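PDB 5DMH: uncharacterized protein conserved in bacteria from Cupriavidus necator, which catalyses the ATP-dependent phosphorylation of 3-oxo-tetronate to 3-oxo-tetronate 4-phosphate. Local coordinates for residues 43-48 / 419-424; 388-393 / 397-402. One frame throughout, in Å; residues are numbered along the deposited sequence.

Contact 1: residues 43-48 / 419-424; sequences GATDLA and PATVTL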
ATOM      1  N   GLY A  43       0.217  -0.932  -1.334  1.00 16.99           N
ATOM      2  CA  GLY A  43       1.099  -0.868  -0.174  1.00 16.79           C
ATOM      3  C   GLY A  43       1.837  -2.167   0.123  1.00 15.94           C
ATOM      4  O   GLY A  43       3.015  -2.155   0.489  1.00 15.04           O
ATOM      5  N   ALA A  44       1.160  -3.299  -0.045  1.00 15.66           N
ATOM      6  CA  ALA A  44       1.822  -4.584   0.028  1.00 15.77           C
ATOM      7  C   ALA A  44       3.007  -4.670  -0.965  1.00 17.96           C
ATOM      8  O   ALA A  44       4.102  -5.131  -0.598  1.00 16.44           O
ATOM      9  CB  ALA A  44       0.817  -5.699  -0.241  1.00 18.36           C
ATOM     10  N   THR A  45       2.803  -4.259  -2.229  1.00 17.28           N
ATOM     11  CA  THR A  45       3.894  -4.339  -3.204  1.00 14.84           C
ATOM     12  C   THR A  45       5.034  -3.364  -2.868  1.00 15.10           C
ATOM     13  O   THR A  45       6.203  -3.689  -3.080  1.00 17.85           O
ATOM     14  CB  THR A  45       3.443  -4.136  -4.698  1.00 15.48           C
ATOM     15  OG1 THR A  45       3.232  -2.749  -4.976  1.00 16.66           O
ATOM     16  CG2 THR A  45       2.208  -4.964  -5.060  1.00 18.55           C
ATOM     17  N   ASP A  46       4.679  -2.192  -2.362  1.00 14.94           N
ATOM     18  CA  ASP A  46       5.620  -1.148  -1.926  1.00 18.54           C
ATOM     19  C   ASP A  46       6.523  -1.717  -0.843  1.00 18.26           C
ATOM     20  O   ASP A  46       7.736  -1.748  -0.987  1.00 15.09           O
ATOM     21  CB  ASP A  46       4.799   0.051  -1.425  1.00 14.84           C
ATOM     22  CG  ASP A  46       5.633   1.193  -0.857  1.00 15.78           C
ATOM     23  OD1 ASP A  46       6.877   1.215  -0.996  1.00 17.21           O
ATOM     24  OD2 ASP A  46       5.004   2.107  -0.264  1.00 18.59           O
ATOM     25  N   LEU A  47       5.922  -2.208   0.235  1.00 17.08           N
ATOM     26  CA  LEU A  47       6.684  -2.894   1.283  1.00 19.05           C
ATOM     27  C   LEU A  47       7.537  -4.066   0.773  1.00 21.47           C
ATOM     28  O   LEU A  47       8.724  -4.147   1.079  1.00 17.14           O
ATOM     29  CB  LEU A  47       5.725  -3.377   2.362  1.00 17.19           C
ATOM     30  CG  LEU A  47       6.362  -4.221   3.470  1.00 16.03           C
ATOM     31  CD1 LEU A  47       7.469  -3.446   4.164  1.00 19.59           C
ATOM     32  CD2 LEU A  47       5.307  -4.653   4.439  1.00 20.07           C
ATOM     33  N   ALA A  48       6.956  -4.979  -0.005  1.00 15.73           N
ATOM     34  CA  ALA A  48       7.709  -6.101  -0.498  1.00 19.10           C
ATOM     35  C   ALA A  48       8.892  -5.614  -1.348  1.00 20.66           C
ATOM     36  O   ALA A  48       9.969  -6.168  -1.275  1.00 18.63           O
ATOM     37  CB  ALA A  48       6.828  -7.072  -1.280  1.00 19.14           C
ATOM     38  N   PRO A 419       6.866  -1.543  -7.490  1.00 15.08           N
ATOM     39  CA  PRO A 419       7.575  -2.574  -8.251  1.00 16.71           C
ATOM     40  C   PRO A 419       6.735  -3.191  -9.361  1.00 16.33           C
ATOM     41  O   PRO A 419       5.507  -3.143  -9.270  1.00 17.58           O
ATOM     42  CB  PRO A 419       7.820  -3.642  -7.210  1.00 17.11           C
ATOM     43  CG  PRO A 419       6.596  -3.534  -6.319  1.00 16.60           C
ATOM     44  CD  PRO A 419       6.292  -2.077  -6.241  1.00 17.21           C
ATOM     45  N   ALA A 420       7.387  -3.702 -10.400  1.00 20.08           N
ATOM     46  CA  ALA A 420       6.755  -4.676 -11.312  1.00 17.49           C
ATOM     47  C   ALA A 420       6.536  -5.963 -10.513  1.00 20.14           C
ATOM     48  O   ALA A 420       7.325  -6.270  -9.620  1.00 20.99           O
ATOM     49  CB  ALA A 420       7.647  -4.956 -12.516  1.00 24.13           C
ATOM     50  N   THR A 421       5.476  -6.704 -10.830  1.00 19.25           N
ATOM     51  CA  THR A 421       5.176  -7.971 -10.161  1.00 17.14           C
ATOM     52  C   THR A 421       4.660  -8.957 -11.197  1.00 24.04           C
ATOM     53  O   THR A 421       4.208  -8.559 -12.271  1.00 22.12           O
ATOM     54  CB  THR A 421       4.095  -7.820  -9.038  1.00 20.42           C
ATOM     55  OG1 THR A 421       2.807  -7.572  -9.612  1.00 21.73           O
ATOM     56  CG2 THR A 421       4.422  -6.686  -8.066  1.00 21.78           C
ATOM     57  N   VAL A 422       4.742 -10.249 -10.883  1.00 21.87           N
ATOM     58  CA  VAL A 422       4.106 -11.243 -11.710  1.00 20.91           C
ATOM     59  C   VAL A 422       3.388 -12.267 -10.836  1.00 27.42           C
ATOM     60  O   VAL A 422       3.776 -12.485  -9.691  1.00 23.08           O
ATOM     61  CB  VAL A 422       5.114 -11.923 -12.650  1.00 29.17           C
ATOM     62  CG1 VAL A 422       5.663 -10.897 -13.638  1.00 27.18           C
ATOM     63  CG2 VAL A 422       6.243 -12.584 -11.863  1.00 29.91           C
ATOM     64  N   THR A 423       2.331 -12.871 -11.374  1.00 26.29           N
ATOM     65  CA  THR A 423       1.653 -13.950 -10.661  1.00 25.75           C
ATOM     66  C   THR A 423       2.449 -15.228 -10.858  1.00 26.04           C
ATOM     67  O   THR A 423       3.420 -15.244 -11.610  1.00 30.83           O
ATOM     68  CB  THR A 423       0.207 -14.186 -11.169  1.00 28.56           C
ATOM     69  OG1 THR A 423       0.232 -14.699 -12.502  1.00 34.59           O
ATOM     70  CG2 THR A 423      -0.586 -12.926 -11.129  1.00 27.87           C
ATOM     71  N   LEU A 424       2.034 -16.311 -10.203  1.00 36.69           N
ATOM     72  CA  LEU A 424       2.743 -17.592 -10.320  1.00 34.91           C
ATOM     73  C   LEU A 424       2.085 -18.645 -11.248  1.00 39.90           C
ATOM     74  O   LEU A 424       2.456 -19.816 -11.229  1.00 46.91           O
ATOM     75  CB  LEU A 424       2.988 -18.174  -8.916  1.00 33.83           C
ATOM     76  CG  LEU A 424       3.841 -17.307  -7.980  1.00 37.68           C
ATOM     77  CD1 LEU A 424       4.161 -18.053  -6.703  1.00 49.98           C
ATOM     78  CD2 LEU A 424       5.131 -16.863  -8.657  1.00 44.50           C
TER
HETATM   79  O   HOH W   1       3.081  -3.030  -7.888  1.00 14.02           O
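Thr-45, in the 43-48 segment of helix 41-53, lies beside Pro-419 where that segment crosses strand 419-423 steeply, at 106° between chain directions, with the two axes 8.9 Å apart at their closest. The pyrrolidine ring meets both the backbone and the side chain of the threonine: Pro-419 CG lies 3.3 Å from the carbonyl oxygen Thr-45 O and also touches Thr-45 CB, while Pro-419 CD sits 3.4 Å from Thr-45 OG1. With OG1 between the backbone N and the carbonyl carbon (chi1 78°), the hydroxyl can turn back to Thr-42 O in the preceding part of its own helix, a hydrogen bond made within the helix and not across the contact. A water joins the two segments, donating one hydrogen bond to Thr-45 OG1 (2.9 Å) and another to Pro-419 O (2.8 Å), where no direct hydrogen bond links helix and strand. Farther along the strand, the methyl Thr-45 CG2 meets Thr-421 CG2 at 4.1 Å, the two side chains crossing at about a right angle; Thr-421 OG1 is taken up by Leu-431 O on the adjacent strand. The helix belongs to the sugar-binding domain and the strand to the nucleotide-binding domain, making this a buried interdomain contact. Strand 58-62 packs on the helix through Gln-60, and Ile-410 of strand 407-415 touches both Ala-48 and Pro-419.

Contact 2: residues 388-393 / 397-402; sequences FVVAGG and GAVVQA. With ADP (adenosine-5'-diphosphate), chain C.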
ATOM      1  N   PHE A 388      -1.347  -5.609 -16.598  1.00 18.74           N
ATOM      2  CA  PHE A 388      -2.291  -4.714 -15.944  1.00 15.31           C
ATOM      3  C   PHE A 388      -1.573  -3.684 -15.113  1.00 15.48           C
ATOM      4  O   PHE A 388      -0.867  -4.034 -14.146  1.00 14.87           O
ATOM      5  CB  PHE A 388      -3.207  -5.529 -15.025  1.00 19.29           C
ATOM      6  CG  PHE A 388      -3.995  -6.590 -15.722  1.00 20.82           C
ATOM      7  CD1 PHE A 388      -3.405  -7.794 -16.081  1.00 21.13           C
ATOM      8  CD2 PHE A 388      -5.350  -6.411 -15.982  1.00 18.98           C
ATOM      9  CE1 PHE A 388      -4.149  -8.783 -16.707  1.00 20.31           C
ATOM     10  CE2 PHE A 388      -6.079  -7.397 -16.603  1.00 19.69           C
ATOM     11  CZ  PHE A 388      -5.489  -8.569 -16.971  1.00 19.30           C
ATOM     12  N   VAL A 389      -1.770  -2.409 -15.458  1.00 17.73           N
ATOM     13  CA  VAL A 389      -1.317  -1.274 -14.648  1.00 15.98           C
ATOM     14  C   VAL A 389      -2.540  -0.654 -13.986  1.00 17.70           C
ATOM     15  O   VAL A 389      -3.470  -0.253 -14.661  1.00 17.23           O
ATOM     16  CB  VAL A 389      -0.628  -0.202 -15.525  1.00 15.25           C
ATOM     17  CG1 VAL A 389      -0.206   0.990 -14.681  1.00 16.59           C
ATOM     18  CG2 VAL A 389       0.558  -0.806 -16.262  1.00 19.47           C
ATOM     19  N   VAL A 390      -2.540  -0.632 -12.658  1.00 13.53           N
ATOM     20  CA  VAL A 390      -3.662  -0.175 -11.870  1.00 13.67           C
ATOM     21  C   VAL A 390      -3.232   0.992 -10.988  1.00 15.10           C
ATOM     22  O   VAL A 390      -2.280   0.877 -10.229  1.00 18.36           O
ATOM     23  CB  VAL A 390      -4.236  -1.295 -10.987  1.00 14.98           C
ATOM     24  CG1 VAL A 390      -5.538  -0.829 -10.338  1.00 15.78           C
ATOM     25  CG2 VAL A 390      -4.452  -2.600 -11.770  1.00 15.80           C
ATOM     26  N   ALA A 391      -3.950   2.096 -11.082  1.00 16.98           N
ATOM     27  CA  ALA A 391      -3.668   3.282 -10.294  1.00 14.91           C
ATOM     28  C   ALA A 391      -4.671   3.386  -9.170  1.00 15.71           C
ATOM     29  O   ALA A 391      -5.875   3.496  -9.431  1.00 13.30           O
ATOM     30  CB  ALA A 391      -3.722   4.527 -11.176  1.00 15.60           C
ATOM     31  N   GLY A 392      -4.188   3.306  -7.923  1.00 16.06           N
ATOM     32  CA  GLY A 392      -5.050   3.425  -6.770  1.00 16.33           C
ATOM     33  C   GLY A 392      -5.006   2.188  -5.870  1.00 14.38           C
ATOM     34  O   GLY A 392      -5.024   1.048  -6.337  1.00 12.66           O
ATOM     35  N   GLY A 393      -4.933   2.424  -4.570  1.00 12.57           N
ATOM     36  CA  GLY A 393      -4.880   1.343  -3.582  1.00  9.98           C
ATOM     37  C   GLY A 393      -6.117   0.453  -3.520  1.00 12.50           C
ATOM     38  O   GLY A 393      -6.066  -0.784  -3.748  1.00 13.99           O
ATOM     39  N   GLY A 397      -6.994  -3.343  -5.004  1.00 13.58           N
ATOM     40  CA  GLY A 397      -7.635  -4.389  -4.219  1.00 15.50           C
ATOM     41  C   GLY A 397      -8.803  -4.993  -4.980  1.00 20.02           C
ATOM     42  O   GLY A 397      -8.921  -6.236  -5.085  1.00 16.58           O
ATOM     43  N   ALA A 398      -9.669  -4.127  -5.522  1.00 17.28           N
ATOM     44  CA  ALA A 398     -10.830  -4.593  -6.286  1.00 15.35           C
ATOM     45  C   ALA A 398     -10.408  -5.367  -7.528  1.00 20.40           C
ATOM     46  O   ALA A 398     -10.878  -6.484  -7.774  1.00 17.86           O
ATOM     47  CB  ALA A 398     -11.740  -3.448  -6.660  1.00 17.84           C
ATOM     48  N   VAL A 399      -9.505  -4.783  -8.303  1.00 18.65           N
ATOM     49  CA  VAL A 399      -9.076  -5.393  -9.532  1.00 16.72           C
ATOM     50  C   VAL A 399      -8.394  -6.747  -9.332  1.00 18.90           C
ATOM     51  O   VAL A 399      -8.722  -7.712 -10.004  1.00 18.45           O
ATOM     52  CB  VAL A 399      -8.143  -4.463 -10.301  1.00 16.96           C
ATOM     53  CG1 VAL A 399      -7.392  -5.232 -11.374  1.00 18.02           C
ATOM     54  CG2 VAL A 399      -8.933  -3.315 -10.844  1.00 17.64           C
ATOM     55  N   VAL A 400      -7.459  -6.819  -8.386  1.00 15.98           N
ATOM     56  CA  VAL A 400      -6.689  -8.018  -8.197  1.00 16.68           C
ATOM     57  C   VAL A 400      -7.555  -9.134  -7.625  1.00 17.78           C
ATOM     58  O   VAL A 400      -7.405 -10.315  -7.987  1.00 17.81           O
ATOM     59  CB  VAL A 400      -5.462  -7.719  -7.318  1.00 15.53           C
ATOM     60  CG1 VAL A 400      -4.719  -8.987  -6.942  1.00 19.59           C
ATOM     61  CG2 VAL A 400      -4.537  -6.766  -8.054  1.00 16.30           C
ATOM     62  N   GLN A 401      -8.502  -8.777  -6.766  1.00 18.38           N
ATOM     63  CA  GLN A 401      -9.440  -9.779  -6.285  1.00 20.04           C
ATOM     64  C   GLN A 401     -10.315 -10.293  -7.445  1.00 19.63           C
ATOM     65  O   GLN A 401     -10.596 -11.501  -7.513  1.00 18.84           O
ATOM     66  CB  GLN A 401     -10.274  -9.230  -5.124  1.00 21.05           C
ATOM     67  CG  GLN A 401      -9.475  -9.171  -3.795  1.00 21.10           C
ATOM     68  CD  GLN A 401     -10.258  -8.554  -2.617  1.00 27.91           C
ATOM     69  OE1 GLN A 401     -11.122  -7.705  -2.801  1.00 29.43           O
ATOM     70  NE2 GLN A 401      -9.953  -9.004  -1.411  1.00 39.31           N
ATOM     71  N   ALA A 402     -10.739  -9.418  -8.347  1.00 21.87           N
ATOM     72  CA  ALA A 402     -11.603  -9.836  -9.467  1.00 23.24           C
ATOM     73  C   ALA A 402     -10.829 -10.732 -10.440  1.00 20.35           C
ATOM     74  O   ALA A 402     -11.410 -11.610 -11.097  1.00 21.85           O
ATOM     75  CB  ALA A 402     -12.169  -8.621 -10.191  1.00 20.41           C
TER
HETATM   76  PB  ADP C 501      -5.499   6.235  -3.866  1.00 15.16           P
HETATM   77  O1B ADP C 501      -4.377   5.218  -4.048  1.00 14.52           O
HETATM   78  O2B ADP C 501      -5.233   7.500  -4.664  1.00 15.66           O
HETATM   79  O3B ADP C 501      -5.866   6.482  -2.410  1.00 16.15           O
HETATM   80  PA  ADP C 501      -7.826   4.494  -4.215  1.00 15.91           P
HETATM   81  O1A ADP C 501      -8.155   3.690  -5.410  1.00 17.02           O
HETATM   82  O2A ADP C 501      -7.357   3.866  -2.947  1.00 14.95           O
HETATM   83  O3A ADP C 501      -6.779   5.649  -4.685  1.00 12.58           O
HETATM   84  O5' ADP C 501      -9.093   5.358  -3.741  1.00 16.92           O
HETATM   85  C5' ADP C 501      -9.789   6.220  -4.630  1.00 15.23           C
HETATM   86  C4' ADP C 501     -11.285   6.103  -4.354  1.00 16.66           C
HETATM   87  O4' ADP C 501     -11.964   7.188  -4.965  1.00 17.38           O
HETATM   88  C3' ADP C 501     -11.870   4.826  -4.942  1.00 18.61           C
HETATM   89  O3' ADP C 501     -12.911   4.296  -4.099  1.00 16.92           O
HETATM   90  C2' ADP C 501     -12.432   5.309  -6.242  1.00 17.46           C
HETATM   91  O2' ADP C 501     -13.379   4.419  -6.795  1.00 18.03           O
HETATM   92  C1' ADP C 501     -12.965   6.660  -5.827  1.00 14.30           C
HETATM   93  N9  ADP C 501     -13.155   7.506  -6.999  1.00 19.02           N
HETATM   94  C8  ADP C 501     -12.330   7.623  -8.068  1.00 21.63           C
HETATM   95  N7  ADP C 501     -12.840   8.467  -8.977  1.00 19.87           N
HETATM   96  C5  ADP C 501     -14.022   8.895  -8.474  1.00 16.97           C
HETATM   97  C6  ADP C 501     -15.082   9.786  -8.945  1.00 19.38           C
HETATM   98  N6  ADP C 501     -14.908  10.395 -10.136  1.00 16.08           N
HETATM   99  N1  ADP C 501     -16.144   9.989  -8.142  1.00 18.33           N
HETATM  100  C2  ADP C 501     -16.271   9.383  -6.943  1.00 20.13           C
HETATM  101  N3  ADP C 501     -15.351   8.527  -6.438  1.00 18.13           N
HETATM  102  C4  ADP C 501     -14.232   8.254  -7.174  1.00 18.79           C
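Val-390 presents its methyl CG2 to Val-399 CG1, 4.0 Å away, the two branched side chains reaching toward each other tip to tip between strand 388-391 and the helix that follows it. The methyl that Val-399 offers is the one opposite its backbone N (chi1 164°), whereas Val-390 uses the branch beside its own N. This apolar touch is small, and neighbouring elements extend it: Leu-433 of strand 430-434 packs on Val-390, while Leu-291 of strand 288-292 and Ala-377 of helix 362-382 pack on Val-399. Nearer the nucleotide the two segments are joined by backbone. Gly-397 N donates to Gly-393 O at 3.0 Å, an i to i+4 bond of the first helical turn, with an N-H...O angle of 158°. Gly-392 occupies the N-cap position, and its carbonyl oxygen accepts a hydrogen bond from Ser-396 OG. Its positive phi suits a glycine, and with no side chain there ADP O1A lies close to the backbone. The chain can therefore pass close to the diphosphate, Gly-392 CA lying 3.3 Å from ADP O1B. Gly-393 N then donates to the same oxygen, ADP O1B, at 2.9 Å and 161°, and Glu-394 N and Thr-395 OG1 add further bonds to the nucleotide. The helix dipole probably favours the negative phosphates at this end. A strand leading through a glycine turn into a helix whose N-terminus receives the diphosphate is a recurrent phosphate-binding arrangement, here forming part of the ADP site of the nucleotide-binding domain.

Overall arrangement
Contact 1 joins the two domains, whereas contact 2 lies wholly within the nucleotide-binding domain, and along the chain it is nested inside the long loop that contact 1 closes. Their centres are 12 Å apart and their nearest atoms about 6 Å apart, so they do not touch. Strand 430-434 lies between their strands, 418-423 and 387-391, and is hydrogen-bonded to both; its Leu-431 touches Phe-388. Contact 2 meets the ADP directly, through the backbone N of Gly-393 and the beta phosphate. Contact 1 stays back from it, the side chain of Asp-46 being about 11 Å from ADP.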